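Local coordinates for protein putative sugar isomerase (Parabacteroides distasonis, PDB 3LMZ) that probably isomerises a sugar within a xylose isomerase-like TIM barrel, its substrate not being established, at residues Tyr129-His134 against Thr145-His150; Gly135-Thr140 against Ser196-Val201; Gly165-Asn170 against Val175-Lys180; Ile203-Gly208 against Ile247-Ala252; Leu230-Asp235 against Leu241-Ser246. All blocks are in the same frame, centred on the assembly; numbering follows the deposited sequence. Where two conformers were deposited one is given.

Contact 1 (Tyr129-His134 against Thr145-His150); sequences YAIHLH and TDVWVH
Val147 on the inner side of helix 144-151 meets Ile131 of strand 128-132 and Leu133 just beyond its end, and the joining forces are wholly apolar. One methyl, CG1 of Val147, rests against Ile131 CD1 at 4.1 Å. The other methyl, CG2, reaches Leu133 CB at 4.2 Å. Ile131 and Val147 run past each other in opposite directions. Val147 CG1, anti to the backbone N (chi1 177°), is put against Ile131, and the branched side chains fit because their methyls sit close to the backbone. No hydrogen bond crosses between the segments; within the helix, His150 ND1 donates to Asp146 O over 2.9 Å, with the acceptor lying in the imidazole plane, while His150 N approaches that oxygen from the opposite face. His132, whose side chain starts away from the helix, hydrogen-bonds Asp163. The contact belongs to the beta-alpha-beta unit of strand 128-132, helix 144-151 and strand 158-163, where Met160 also touches Val147 and Leu115 of helix 115-125 packs on Ile131.

Contact 2 (Gly135-Thr140 against Ser196-Val201); sequences GPDIKT and SSKAGV
Lys198 lies across Pro136 and Asp137, and its chain can be followed outward atom by atom. CB sits 3.7 Å from Pro136 CG, a methylene against the proline ring. CG, placed anti to the backbone N (chi1 178°), is carried on to Asp137, whose OD1 is 3.1 Å away. CD stays beside the same oxygen, and a bend at the third torsion (chi3 -88°) turns the end of the chain so that CE comes to 3.0 Å from Asp137 OD1 and to 3.5 Å from Pro136 O. The ammonium itself is farther off: NZ is 3.7 Å from Asp137 OD1, a long salt bridge that is more an attraction of charges than a directed bond. Lysine suits the place because its CB packs on the proline ring and its later methylenes run past Asp137 OD1 toward the charge. The stronger partner of Asp137 is Arg169, which takes OD2 in a salt bridge and also hydrogen-bonds Lys198 O, so that one guanidinium ties both segments together. Each segment contains a type I beta turn, Gly135 to Ile138 and Ser197 to Gly200. Gly135, which begins the first turn, has a positive phi that favours glycine. The meeting of two such turns, one following strand 128-132 and the other following strand 185-193, is a loop-to-loop contact at the C-terminal end of the strands of a TIM barrel.

Contact 3 (Gly165-Asn170 against Val175-Lys180); sequences GHDLRN and VADLKK
The carboxylates of Asp167 and Asp177 meet with their planes 57° apart, neither stacked nor coplanar. OD2 of Asp167 is 2.5 Å from OD2 of Asp177, a separation at which one acid group probably holds a proton. The same Asp177 oxygen lies 3.2 Å from Asp167 OD1, where two acceptors merely face each other. With CG beside its backbone N (chi1 -75°), Asp177 is turned to meet the other acid. A neighbour would probably moderate the charge: Asp167 OD1 accepts from the backbone N of Ala144. An alanine in place of Asp167 is likely to leave Asp177 without its buried acid mate and the N-H of Ala144 without this acceptor. Aspartate suits both places because its short side chain holds the carboxylate close to its helix, where the two acids meet between helices 164-169 and 174-181. Around this direct link between the helices, Leu168 packs on Val193 of strand 185-193 and Leu178 on Met218 of helix 212-221.

Contact 4 (Ile203-Gly208 against Ile247-Ala252); sequences IEIGRG and IGYFKA
Gly206 lies over the face of the Tyr249 ring, where a type II beta turn from Glu204 to Arg207 packs on the last helix, 240-256, of the TIM barrel. This is the tight part: Gly206 CA is 3.5 Å from the ring centroid and only 8° off the ring normal, a CH-pi contact. Glycine fits doubly, since its positive phi suits the turn and any CB would clash with the ring. Ile205 adds its CG2 methyl, 4.0 Å from Tyr249 CD1. Looser packing follows toward Phe250, whose CB is 4.5 Å from that same methyl. The other flank is polar and only partly exposed, since the second subunit lies against it: Arg207 salt-bridges Glu245 and hydrogen-bonds the carbonyl of Arg41 of the second subunit. Tyr249 also reaches the dimer interface, its hydroxyl hydrogen-bonding Asp255 of the second subunit. With CG anti to the backbone N (chi1 -161°), the tyrosine projects toward the turn, and its CB comes to 3.4 Å from Ile205 O.

Contact 5 (Leu230-Asp235 against Leu241-Ser246); sequences LEYEKD and LGIAES
Tyr232 and Ile243 bring the two backbones closest, their CA atoms 6.4 Å apart, where the extended chain leaving strand 227-230 passes the first turns of helix 240-256. This is the last strand-to-helix connection of the TIM barrel, folding back on the helix it leads into. The Tyr232 ring spreads over helix backbone: Gly242 C and Ile243 N lie above one face, both offset toward the rim, while Lys234 N lies over the opposite face. Its OH comes to 3.5 Å from Gly242 CA, a fit that depends on glycine because a CB there would run into the hydroxyl. Ile243 CG1 packs at 3.8 Å from Tyr232 CD2, and the branch methyl CG2 of the same isoleucine turns to Leu230 CD2 at 3.9 Å, so one side chain packs beside both residues. Leucine suits its place because its CD2 methyl, carried toward the helix with CG anti to the backbone N (chi1 174°), packs beside Ile243 CG2 and Ser246 CB. Replacing Tyr232 by an alanine would probably open a gap over Gly242 and leave Ile243 without its aromatic neighbour. Ser246, whose OG lies 3.6 Å from Tyr232 CE1, hydrogen-bonds Ile205 N, linking the helix to the turn that runs from Glu204 to Arg207. With OG beside its own backbone N (chi1 -67°), the serine also donates back along the helix, Ser246 OG to Gly242 O over 2.8 Å.

How the contacts relate
From the N terminus, contact 1 closes first, a short loop joining strand 128-132 to helix 144-151. Contact 2 opens at 135-140, within that loop, and closes only at 196-201, so the two cross. Inside the long span of contact 2 lies contact 3, linking helices 164-169 and 174-181; Arg169 connects the two contacts. Leu133 of contact 1 also packs on the helix used by contact 3. Contact 4 starts just after contact 2 ends and spans to helix 240-256, enclosing contact 5, which uses the same helix. The Glu204-Lys234 salt bridge joins contacts 4 and 5, and both touch the second subunit.

Contact 1 (Tyr129-His134 against Thr145-His150)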
# COMPACT_ATOMS: atom_id res chain seq x y z
N TYR A 129 -6.23 -30.44 -2.49
CA TYR A 129 -4.91 -30.38 -3.05
C TYR A 129 -4.92 -29.40 -4.23
O TYR A 129 -5.66 -29.60 -5.20
CB TYR A 129 -4.49 -31.77 -3.54
CG TYR A 129 -3.04 -31.90 -3.93
CD1 TYR A 129 -2.61 -31.43 -5.16
CD2 TYR A 129 -2.10 -32.52 -3.12
CE1 TYR A 129 -1.28 -31.56 -5.55
CE2 TYR A 129 -0.79 -32.64 -3.49
CZ TYR A 129 -0.39 -32.21 -4.72
OH TYR A 129 0.93 -32.35 -5.09
N ALA A 130 -4.14 -28.33 -4.12
CA ALA A 130 -4.14 -27.23 -5.07
C ALA A 130 -2.80 -27.21 -5.79
O ALA A 130 -1.79 -26.94 -5.17
CB ALA A 130 -4.37 -25.89 -4.35
N ILE A 131 -2.80 -27.50 -7.09
CA ILE A 131 -1.58 -27.55 -7.91
C ILE A 131 -1.18 -26.10 -8.30
O ILE A 131 -1.99 -25.35 -8.89
CB ILE A 131 -1.78 -28.39 -9.19
CG1 ILE A 131 -2.08 -29.84 -8.84
CG2 ILE A 131 -0.53 -28.26 -10.09
CD1 ILE A 131 -2.67 -30.66 -9.93
N HIS A 132 0.07 -25.73 -7.98
CA HIS A 132 0.55 -24.36 -8.31
C HIS A 132 1.01 -24.27 -9.76
O HIS A 132 2.08 -24.75 -10.09
CB HIS A 132 1.67 -23.89 -7.36
CG HIS A 132 1.98 -22.44 -7.52
ND1 HIS A 132 3.20 -21.87 -7.26
CD2 HIS A 132 1.19 -21.42 -7.96
CE1 HIS A 132 3.16 -20.57 -7.52
NE2 HIS A 132 1.96 -20.26 -7.96
N LEU A 133 0.23 -23.55 -10.56
CA LEU A 133 0.59 -23.32 -11.98
C LEU A 133 1.71 -22.30 -12.03
O LEU A 133 1.83 -21.45 -11.17
CB LEU A 133 -0.64 -22.93 -12.78
CG LEU A 133 -1.26 -21.55 -12.48
CD1 LEU A 133 -0.61 -20.43 -13.36
CD2 LEU A 133 -2.82 -21.48 -12.62
N HIS A 134 2.52 -22.39 -13.09
CA HIS A 134 3.87 -21.82 -13.10
C HIS A 134 4.25 -20.92 -14.25
O HIS A 134 5.35 -20.36 -14.20
CB HIS A 134 4.90 -22.93 -12.98
CG HIS A 134 5.04 -23.45 -11.60
ND1 HIS A 134 5.18 -24.78 -11.32
CD2 HIS A 134 5.08 -22.80 -10.40
CE1 HIS A 134 5.27 -24.94 -10.01
NE2 HIS A 134 5.24 -23.76 -9.43
N THR A 145 -5.69 -23.73 -17.54
CA THR A 145 -6.29 -24.73 -18.44
C THR A 145 -5.58 -26.04 -18.35
O THR A 145 -6.21 -27.10 -18.34
CB THR A 145 -6.28 -24.24 -19.88
OG1 THR A 145 -7.02 -23.02 -19.95
CG2 THR A 145 -6.84 -25.34 -20.85
N ASP A 146 -4.25 -26.00 -18.25
CA ASP A 146 -3.50 -27.25 -18.15
C ASP A 146 -3.80 -27.99 -16.85
O ASP A 146 -3.92 -29.21 -16.87
CB ASP A 146 -2.00 -27.01 -18.22
CG ASP A 146 -1.23 -28.30 -18.31
OD1 ASP A 146 -1.32 -28.96 -19.38
OD2 ASP A 146 -0.56 -28.69 -17.33
N VAL A 147 -3.99 -27.29 -15.76
CA VAL A 147 -4.34 -27.95 -14.52
C VAL A 147 -5.72 -28.50 -14.61
O VAL A 147 -5.93 -29.67 -14.24
CB VAL A 147 -4.23 -27.03 -13.29
CG1 VAL A 147 -4.68 -27.79 -12.02
CG2 VAL A 147 -2.81 -26.54 -13.13
N TRP A 148 -6.64 -27.75 -15.21
CA TRP A 148 -7.99 -28.20 -15.42
C TRP A 148 -8.03 -29.50 -16.20
O TRP A 148 -8.68 -30.45 -15.79
CB TRP A 148 -8.82 -27.13 -16.12
CG TRP A 148 -10.27 -27.49 -16.36
CD1 TRP A 148 -10.85 -27.93 -17.55
CD2 TRP A 148 -11.32 -27.48 -15.39
NE1 TRP A 148 -12.20 -28.14 -17.35
CE2 TRP A 148 -12.52 -27.87 -16.04
CE3 TRP A 148 -11.37 -27.11 -14.04
CZ2 TRP A 148 -13.76 -27.88 -15.38
CZ3 TRP A 148 -12.60 -27.12 -13.40
CH2 TRP A 148 -13.76 -27.51 -14.05
N VAL A 149 -7.36 -29.52 -17.35
CA VAL A 149 -7.42 -30.69 -18.23
C VAL A 149 -6.87 -31.94 -17.53
O VAL A 149 -7.35 -33.06 -17.75
CB VAL A 149 -6.69 -30.43 -19.60
CG1 VAL A 149 -7.17 -29.13 -20.22
CG2 VAL A 149 -5.18 -30.42 -19.42
N HIS A 150 -5.87 -31.75 -16.67
CA HIS A 150 -5.24 -32.89 -15.93
C HIS A 150 -6.00 -33.32 -14.67
O HIS A 150 -5.71 -34.38 -14.11
CB HIS A 150 -3.79 -32.56 -15.60
CG HIS A 150 -2.88 -32.68 -16.77
ND1 HIS A 150 -2.61 -31.65 -17.64
CD2 HIS A 150 -2.24 -33.77 -17.27
CE1 HIS A 150 -1.82 -32.08 -18.60
NE2 HIS A 150 -1.56 -33.35 -18.39

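Contact 2 (Gly135-Thr140 against Ser196-Val201)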
# COMPACT_ATOMS: atom_id res chain seq x y z
N GLY A 135 3.36 -20.72 -15.21
CA GLY A 135 3.60 -19.81 -16.31
C GLY A 135 4.49 -20.36 -17.40
O GLY A 135 4.86 -21.54 -17.42
N PRO A 136 4.80 -19.49 -18.35
CA PRO A 136 5.38 -19.93 -19.60
C PRO A 136 6.82 -20.40 -19.53
O PRO A 136 7.23 -21.03 -20.50
CB PRO A 136 5.28 -18.70 -20.49
CG PRO A 136 5.34 -17.55 -19.54
CD PRO A 136 4.56 -18.05 -18.33
N ASP A 137 7.54 -20.15 -18.45
CA ASP A 137 8.96 -20.63 -18.33
C ASP A 137 9.08 -22.13 -17.95
O ASP A 137 10.18 -22.72 -18.05
CB ASP A 137 9.72 -19.82 -17.28
CG ASP A 137 9.88 -18.34 -17.64
OD1 ASP A 137 10.46 -18.04 -18.70
OD2 ASP A 137 9.42 -17.50 -16.86
N ILE A 138 7.97 -22.74 -17.50
CA ILE A 138 7.99 -24.09 -16.91
C ILE A 138 7.07 -25.03 -17.72
O ILE A 138 5.97 -24.64 -18.12
CB ILE A 138 7.54 -23.99 -15.42
CG1 ILE A 138 8.62 -23.26 -14.60
CG2 ILE A 138 7.26 -25.32 -14.83
CD1 ILE A 138 8.70 -21.83 -14.84
N LYS A 139 7.52 -26.26 -18.00
CA LYS A 139 6.80 -27.15 -18.91
C LYS A 139 5.53 -27.75 -18.33
O LYS A 139 4.54 -27.99 -19.05
CB LYS A 139 7.71 -28.29 -19.43
CG LYS A 139 8.64 -27.86 -20.58
N THR A 140 5.56 -28.02 -17.03
CA THR A 140 4.47 -28.68 -16.36
C THR A 140 3.61 -27.65 -15.65
O THR A 140 4.12 -26.77 -14.98
CB THR A 140 5.00 -29.66 -15.34
OG1 THR A 140 5.94 -30.55 -15.99
CG2 THR A 140 3.85 -30.47 -14.73
N SER A 196 1.56 -9.43 -20.29
CA SER A 196 0.92 -10.72 -20.49
C SER A 196 1.75 -11.61 -21.43
O SER A 196 1.25 -12.14 -22.44
CB SER A 196 -0.49 -10.49 -21.06
OG SER A 196 -0.45 -9.64 -22.22
N SER A 197 3.01 -11.84 -21.07
CA SER A 197 3.97 -12.64 -21.82
C SER A 197 5.05 -13.13 -20.90
O SER A 197 5.17 -12.70 -19.77
CB SER A 197 4.60 -11.81 -22.95
OG SER A 197 5.45 -10.80 -22.43
N LYS A 198 5.87 -14.03 -21.40
CA LYS A 198 7.04 -14.51 -20.66
C LYS A 198 7.96 -13.38 -20.18
O LYS A 198 8.54 -13.46 -19.07
CB LYS A 198 7.80 -15.59 -21.47
CG LYS A 198 9.07 -16.12 -20.77
CD LYS A 198 9.89 -17.07 -21.67
CE LYS A 198 9.43 -18.50 -21.53
NZ LYS A 198 10.45 -19.48 -22.06
N ALA A 199 8.05 -12.32 -20.97
CA ALA A 199 8.85 -11.14 -20.64
C ALA A 199 8.28 -10.30 -19.50
O ALA A 199 9.00 -9.43 -18.97
CB ALA A 199 9.08 -10.23 -21.87
N GLY A 200 7.01 -10.51 -19.14
CA GLY A 200 6.44 -9.82 -17.98
C GLY A 200 7.20 -10.18 -16.72
O GLY A 200 7.47 -11.35 -16.47
N VAL A 201 7.56 -9.17 -15.92
CA VAL A 201 8.19 -9.41 -14.63
C VAL A 201 7.28 -8.96 -13.48
O VAL A 201 6.31 -8.25 -13.68
CB VAL A 201 9.54 -8.72 -14.54
CG1 VAL A 201 10.43 -9.21 -15.71
CG2 VAL A 201 9.40 -7.19 -14.55

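Contact 3 (Gly165-Asn170 against Val175-Lys180)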
# COMPACT_ATOMS: atom_id res chain seq x y z
N GLY A 165 -0.66 -14.07 -11.82
CA GLY A 165 0.46 -13.50 -12.54
C GLY A 165 1.02 -14.45 -13.55
O GLY A 165 1.25 -14.11 -14.73
N HIS A 166 1.28 -15.68 -13.13
CA HIS A 166 1.77 -16.68 -14.07
C HIS A 166 0.75 -17.02 -15.17
O HIS A 166 1.13 -17.23 -16.33
CB HIS A 166 2.20 -17.95 -13.36
CG HIS A 166 3.44 -17.76 -12.57
ND1 HIS A 166 4.49 -16.97 -13.02
CD2 HIS A 166 3.83 -18.26 -11.37
CE1 HIS A 166 5.47 -17.01 -12.13
NE2 HIS A 166 5.09 -17.76 -11.12
N ASP A 167 -0.53 -17.02 -14.83
CA ASP A 167 -1.56 -17.26 -15.82
C ASP A 167 -1.52 -16.16 -16.90
O ASP A 167 -1.55 -16.46 -18.08
CB ASP A 167 -2.93 -17.33 -15.13
CG ASP A 167 -3.97 -18.22 -15.87
OD1 ASP A 167 -3.64 -19.34 -16.33
OD2 ASP A 167 -5.12 -17.75 -15.89
N LEU A 168 -1.46 -14.89 -16.47
CA LEU A 168 -1.47 -13.80 -17.41
C LEU A 168 -0.20 -13.85 -18.26
O LEU A 168 -0.23 -13.59 -19.47
CB LEU A 168 -1.66 -12.44 -16.77
CG LEU A 168 -1.98 -11.24 -17.70
CD1 LEU A 168 -3.43 -11.20 -18.13
CD2 LEU A 168 -1.62 -9.89 -17.04
N ARG A 169 0.94 -14.20 -17.66
CA ARG A 169 2.21 -14.31 -18.41
C ARG A 169 2.16 -15.42 -19.44
O ARG A 169 2.91 -15.33 -20.45
CB ARG A 169 3.38 -14.51 -17.49
CG ARG A 169 3.71 -13.25 -16.70
CD ARG A 169 4.85 -13.50 -15.70
NE ARG A 169 6.06 -13.92 -16.39
CZ ARG A 169 6.58 -15.16 -16.36
NH1 ARG A 169 6.04 -16.11 -15.64
NH2 ARG A 169 7.69 -15.43 -17.07
N ASN A 170 1.34 -16.44 -19.23
CA ASN A 170 1.12 -17.45 -20.24
C ASN A 170 0.15 -16.99 -21.35
O ASN A 170 -0.16 -17.82 -22.26
CB ASN A 170 0.65 -18.79 -19.67
CG ASN A 170 1.14 -19.96 -20.48
OD1 ASN A 170 2.34 -20.07 -20.77
ND2 ASN A 170 0.22 -20.83 -20.88
N VAL A 175 -9.11 -13.85 -14.85
CA VAL A 175 -10.49 -13.65 -14.44
C VAL A 175 -11.41 -14.61 -15.21
O VAL A 175 -12.26 -15.23 -14.60
CB VAL A 175 -10.89 -12.14 -14.63
CG1 VAL A 175 -12.35 -11.94 -14.24
CG2 VAL A 175 -9.92 -11.20 -13.83
N ALA A 176 -11.21 -14.76 -16.53
CA ALA A 176 -12.02 -15.71 -17.32
C ALA A 176 -11.69 -17.15 -16.92
O ALA A 176 -12.58 -18.02 -16.87
CB ALA A 176 -11.86 -15.50 -18.84
N ASP A 177 -10.42 -17.42 -16.57
CA ASP A 177 -10.07 -18.76 -16.08
C ASP A 177 -10.78 -19.07 -14.74
O ASP A 177 -11.28 -20.17 -14.51
CB ASP A 177 -8.55 -18.94 -15.99
CG ASP A 177 -7.91 -19.12 -17.34
OD1 ASP A 177 -8.62 -19.24 -18.37
OD2 ASP A 177 -6.68 -19.06 -17.40
N LEU A 178 -10.79 -18.08 -13.84
CA LEU A 178 -11.54 -18.24 -12.57
C LEU A 178 -13.03 -18.56 -12.83
O LEU A 178 -13.59 -19.48 -12.19
CB LEU A 178 -11.35 -17.02 -11.65
CG LEU A 178 -12.19 -17.06 -10.36
CD1 LEU A 178 -11.79 -18.24 -9.40
CD2 LEU A 178 -12.04 -15.69 -9.66
N LYS A 179 -13.65 -17.84 -13.78
CA LYS A 179 -15.06 -18.10 -14.13
C LYS A 179 -15.23 -19.55 -14.60
O LYS A 179 -16.11 -20.26 -14.12
CB LYS A 179 -15.57 -17.14 -15.21
CG LYS A 179 -17.05 -17.30 -15.54
CD LYS A 179 -17.46 -16.54 -16.82
CE LYS A 179 -17.64 -15.06 -16.57
NZ LYS A 179 -17.89 -14.30 -17.84
N LYS A 180 -14.39 -20.00 -15.53
CA LYS A 180 -14.48 -21.37 -16.05
C LYS A 180 -14.27 -22.42 -14.98
O LYS A 180 -15.01 -23.43 -14.90
CB LYS A 180 -13.46 -21.58 -17.18
CG LYS A 180 -13.81 -20.85 -18.45
CD LYS A 180 -12.84 -21.17 -19.59
CE LYS A 180 -11.47 -20.58 -19.35
NZ LYS A 180 -10.58 -20.68 -20.55

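Contact 4 (Ile203-Gly208 against Ile247-Ala252)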
# COMPACT_ATOMS: atom_id res chain seq x y z
N ILE A 203 5.87 -6.95 -10.28
CA ILE A 203 5.81 -5.54 -9.92
C ILE A 203 4.78 -5.38 -8.81
O ILE A 203 3.92 -6.22 -8.65
CB ILE A 203 5.52 -4.65 -11.16
CG1 ILE A 203 5.83 -3.16 -10.90
CG2 ILE A 203 4.07 -4.85 -11.72
CD1 ILE A 203 5.83 -2.32 -12.17
N GLU A 204 4.80 -4.24 -8.15
CA GLU A 204 3.88 -3.91 -7.06
C GLU A 204 2.46 -3.97 -7.60
O GLU A 204 2.21 -3.48 -8.68
CB GLU A 204 4.20 -2.50 -6.53
CG GLU A 204 5.51 -2.41 -5.82
CD GLU A 204 6.71 -2.10 -6.71
OE1 GLU A 204 6.71 -2.32 -7.95
OE2 GLU A 204 7.76 -1.62 -6.16
N ILE A 205 1.52 -4.50 -6.80
CA ILE A 205 0.14 -4.60 -7.18
C ILE A 205 -0.39 -3.21 -7.46
O ILE A 205 -0.20 -2.26 -6.67
CB ILE A 205 -0.72 -5.31 -6.11
CG1 ILE A 205 -0.36 -6.81 -6.13
CG2 ILE A 205 -2.22 -5.03 -6.33
CD1 ILE A 205 -1.16 -7.65 -5.16
N GLY A 206 -1.03 -3.08 -8.62
CA GLY A 206 -1.56 -1.81 -9.10
C GLY A 206 -0.72 -1.17 -10.19
O GLY A 206 -1.26 -0.39 -10.99
N ARG A 207 0.58 -1.46 -10.19
CA ARG A 207 1.52 -0.92 -11.18
C ARG A 207 1.54 -1.70 -12.48
O ARG A 207 2.10 -1.23 -13.47
CB ARG A 207 2.94 -0.81 -10.63
CG ARG A 207 3.06 0.06 -9.47
CD ARG A 207 4.52 0.31 -9.15
NE ARG A 207 4.82 0.89 -7.85
CZ ARG A 207 6.00 1.35 -7.51
NH1 ARG A 207 6.97 1.45 -8.42
NH2 ARG A 207 6.16 1.80 -6.31
N GLY A 208 1.07 -2.94 -12.45
CA GLY A 208 1.15 -3.86 -13.58
C GLY A 208 -0.13 -3.99 -14.35
O GLY A 208 -0.93 -3.07 -14.43
N ILE A 247 -0.19 -4.64 -0.70
CA ILE A 247 -1.26 -4.93 0.23
C ILE A 247 -2.21 -3.73 0.32
O ILE A 247 -3.45 -3.88 0.33
CB ILE A 247 -0.68 -5.40 1.60
CG1 ILE A 247 -0.06 -6.80 1.48
CG2 ILE A 247 -1.77 -5.30 2.67
CD1 ILE A 247 -0.98 -7.93 1.03
N GLY A 248 -1.66 -2.53 0.44
CA GLY A 248 -2.51 -1.36 0.45
C GLY A 248 -3.38 -1.19 -0.76
O GLY A 248 -4.54 -0.92 -0.67
N TYR A 249 -2.78 -1.37 -1.94
CA TYR A 249 -3.50 -1.26 -3.18
C TYR A 249 -4.62 -2.33 -3.18
O TYR A 249 -5.79 -2.09 -3.48
CB TYR A 249 -2.61 -1.37 -4.38
CG TYR A 249 -3.20 -0.82 -5.67
CD1 TYR A 249 -4.12 -1.53 -6.38
CD2 TYR A 249 -2.82 0.45 -6.15
CE1 TYR A 249 -4.72 -0.97 -7.55
CE2 TYR A 249 -3.38 0.98 -7.28
CZ TYR A 249 -4.33 0.28 -7.97
OH TYR A 249 -4.89 0.84 -9.09
N PHE A 250 -4.30 -3.57 -2.86
CA PHE A 250 -5.26 -4.67 -2.90
C PHE A 250 -6.37 -4.46 -1.87
O PHE A 250 -7.55 -4.80 -2.12
CB PHE A 250 -4.56 -6.01 -2.65
CG PHE A 250 -5.45 -7.21 -2.86
CD1 PHE A 250 -5.67 -7.70 -4.12
CD2 PHE A 250 -6.08 -7.79 -1.79
CE1 PHE A 250 -6.50 -8.81 -4.32
CE2 PHE A 250 -6.94 -8.88 -1.99
CZ PHE A 250 -7.15 -9.36 -3.25
N LYS A 251 -6.03 -3.96 -0.67
CA LYS A 251 -7.08 -3.69 0.33
C LYS A 251 -8.10 -2.68 -0.24
O LYS A 251 -9.31 -2.83 -0.11
CB LYS A 251 -6.50 -3.15 1.63
CG LYS A 251 -5.83 -4.20 2.52
CD LYS A 251 -5.22 -3.52 3.76
CE LYS A 251 -4.60 -4.49 4.73
NZ LYS A 251 -4.08 -3.78 5.98
N ALA A 252 -7.58 -1.62 -0.87
CA ALA A 252 -8.45 -0.63 -1.45
C ALA A 252 -9.33 -1.19 -2.53
O ALA A 252 -10.51 -0.91 -2.54
CB ALA A 252 -7.67 0.58 -1.98

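Contact 5 (Leu230-Asp235 against Leu241-Ser246)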
# COMPACT_ATOMS: atom_id res chain seq x y z
N LEU A 230 -0.64 -13.22 -1.15
CA LEU A 230 0.34 -12.46 -1.88
C LEU A 230 1.65 -13.17 -2.00
O LEU A 230 2.25 -13.58 -1.02
CB LEU A 230 0.57 -11.05 -1.24
CG LEU A 230 1.69 -10.21 -1.85
CD1 LEU A 230 1.39 -9.81 -3.27
CD2 LEU A 230 2.02 -8.97 -0.96
N GLU A 231 2.08 -13.36 -3.24
CA GLU A 231 3.40 -13.95 -3.53
C GLU A 231 4.22 -12.91 -4.27
O GLU A 231 4.13 -12.72 -5.48
CB GLU A 231 3.27 -15.24 -4.33
CG GLU A 231 4.59 -15.97 -4.45
CD GLU A 231 4.44 -17.37 -5.00
OE1 GLU A 231 3.91 -17.51 -6.15
OE2 GLU A 231 4.85 -18.31 -4.30
N TYR A 232 4.98 -12.17 -3.49
CA TYR A 232 5.72 -11.00 -3.97
C TYR A 232 7.14 -11.35 -4.37
O TYR A 232 7.93 -11.77 -3.51
CB TYR A 232 5.75 -9.86 -2.93
CG TYR A 232 6.23 -8.58 -3.50
CD1 TYR A 232 5.43 -7.90 -4.38
CD2 TYR A 232 7.42 -8.03 -3.16
CE1 TYR A 232 5.87 -6.69 -5.01
CE2 TYR A 232 7.86 -6.79 -3.71
CZ TYR A 232 7.10 -6.17 -4.67
OH TYR A 232 7.53 -4.97 -5.21
N GLU A 233 7.45 -11.28 -5.68
CA GLU A 233 8.70 -11.81 -6.25
C GLU A 233 9.52 -10.73 -6.93
O GLU A 233 10.09 -10.89 -7.99
CB GLU A 233 8.40 -12.94 -7.26
CG GLU A 233 7.54 -14.04 -6.64
CD GLU A 233 7.00 -15.11 -7.61
OE1 GLU A 233 6.55 -14.84 -8.81
OE2 GLU A 233 6.97 -16.25 -7.09
N LYS A 234 9.57 -9.60 -6.30
CA LYS A 234 10.41 -8.48 -6.70
C LYS A 234 11.18 -8.03 -5.47
O LYS A 234 10.66 -8.12 -4.35
CB LYS A 234 9.51 -7.36 -7.20
CG LYS A 234 10.22 -6.01 -7.42
CD LYS A 234 9.37 -5.01 -8.11
CE LYS A 234 10.06 -3.62 -8.29
NZ LYS A 234 9.20 -2.73 -9.15
N ASP A 235 12.43 -7.59 -5.61
CA ASP A 235 13.24 -7.07 -4.53
C ASP A 235 13.30 -8.05 -3.33
O ASP A 235 13.15 -7.67 -2.18
CB ASP A 235 12.71 -5.72 -4.06
CG ASP A 235 12.86 -4.65 -5.11
OD1 ASP A 235 13.80 -4.69 -5.95
OD2 ASP A 235 12.02 -3.72 -5.12
N LEU A 241 8.88 -2.78 1.42
CA LEU A 241 8.19 -1.64 0.87
C LEU A 241 7.20 -2.02 -0.24
O LEU A 241 6.10 -1.49 -0.34
CB LEU A 241 9.22 -0.60 0.38
CG LEU A 241 8.80 0.86 0.36
CD1 LEU A 241 8.78 1.50 1.75
CD2 LEU A 241 9.77 1.55 -0.57
N GLY A 242 7.60 -2.99 -1.07
CA GLY A 242 6.76 -3.48 -2.15
C GLY A 242 5.61 -4.35 -1.70
O GLY A 242 4.50 -4.29 -2.23
N ILE A 243 5.90 -5.20 -0.72
CA ILE A 243 4.86 -6.01 -0.06
C ILE A 243 3.77 -5.08 0.48
O ILE A 243 2.58 -5.23 0.18
CB ILE A 243 5.43 -6.89 1.07
CG1 ILE A 243 6.32 -8.02 0.52
CG2 ILE A 243 4.26 -7.46 1.86
CD1 ILE A 243 7.22 -8.64 1.61
N ALA A 244 4.18 -4.05 1.19
CA ALA A 244 3.19 -3.16 1.88
C ALA A 244 2.40 -2.30 0.92
O ALA A 244 1.19 -2.22 1.03
CB ALA A 244 3.93 -2.26 2.90
N GLU A 245 3.07 -1.80 -0.14
CA GLU A 245 2.34 -1.06 -1.16
C GLU A 245 1.33 -1.96 -1.85
O GLU A 245 0.19 -1.59 -2.09
CB GLU A 245 3.28 -0.49 -2.23
CG GLU A 245 2.56 0.28 -3.34
CD GLU A 245 3.48 0.87 -4.41
OE1 GLU A 245 4.71 1.00 -4.11
OE2 GLU A 245 2.93 1.25 -5.47
N SER A 246 1.73 -3.20 -2.17
CA SER A 246 0.85 -4.10 -2.87
C SER A 246 -0.38 -4.44 -2.01
O SER A 246 -1.52 -4.53 -2.53
CB SER A 246 1.58 -5.40 -3.17
OG SER A 246 2.64 -5.29 -4.09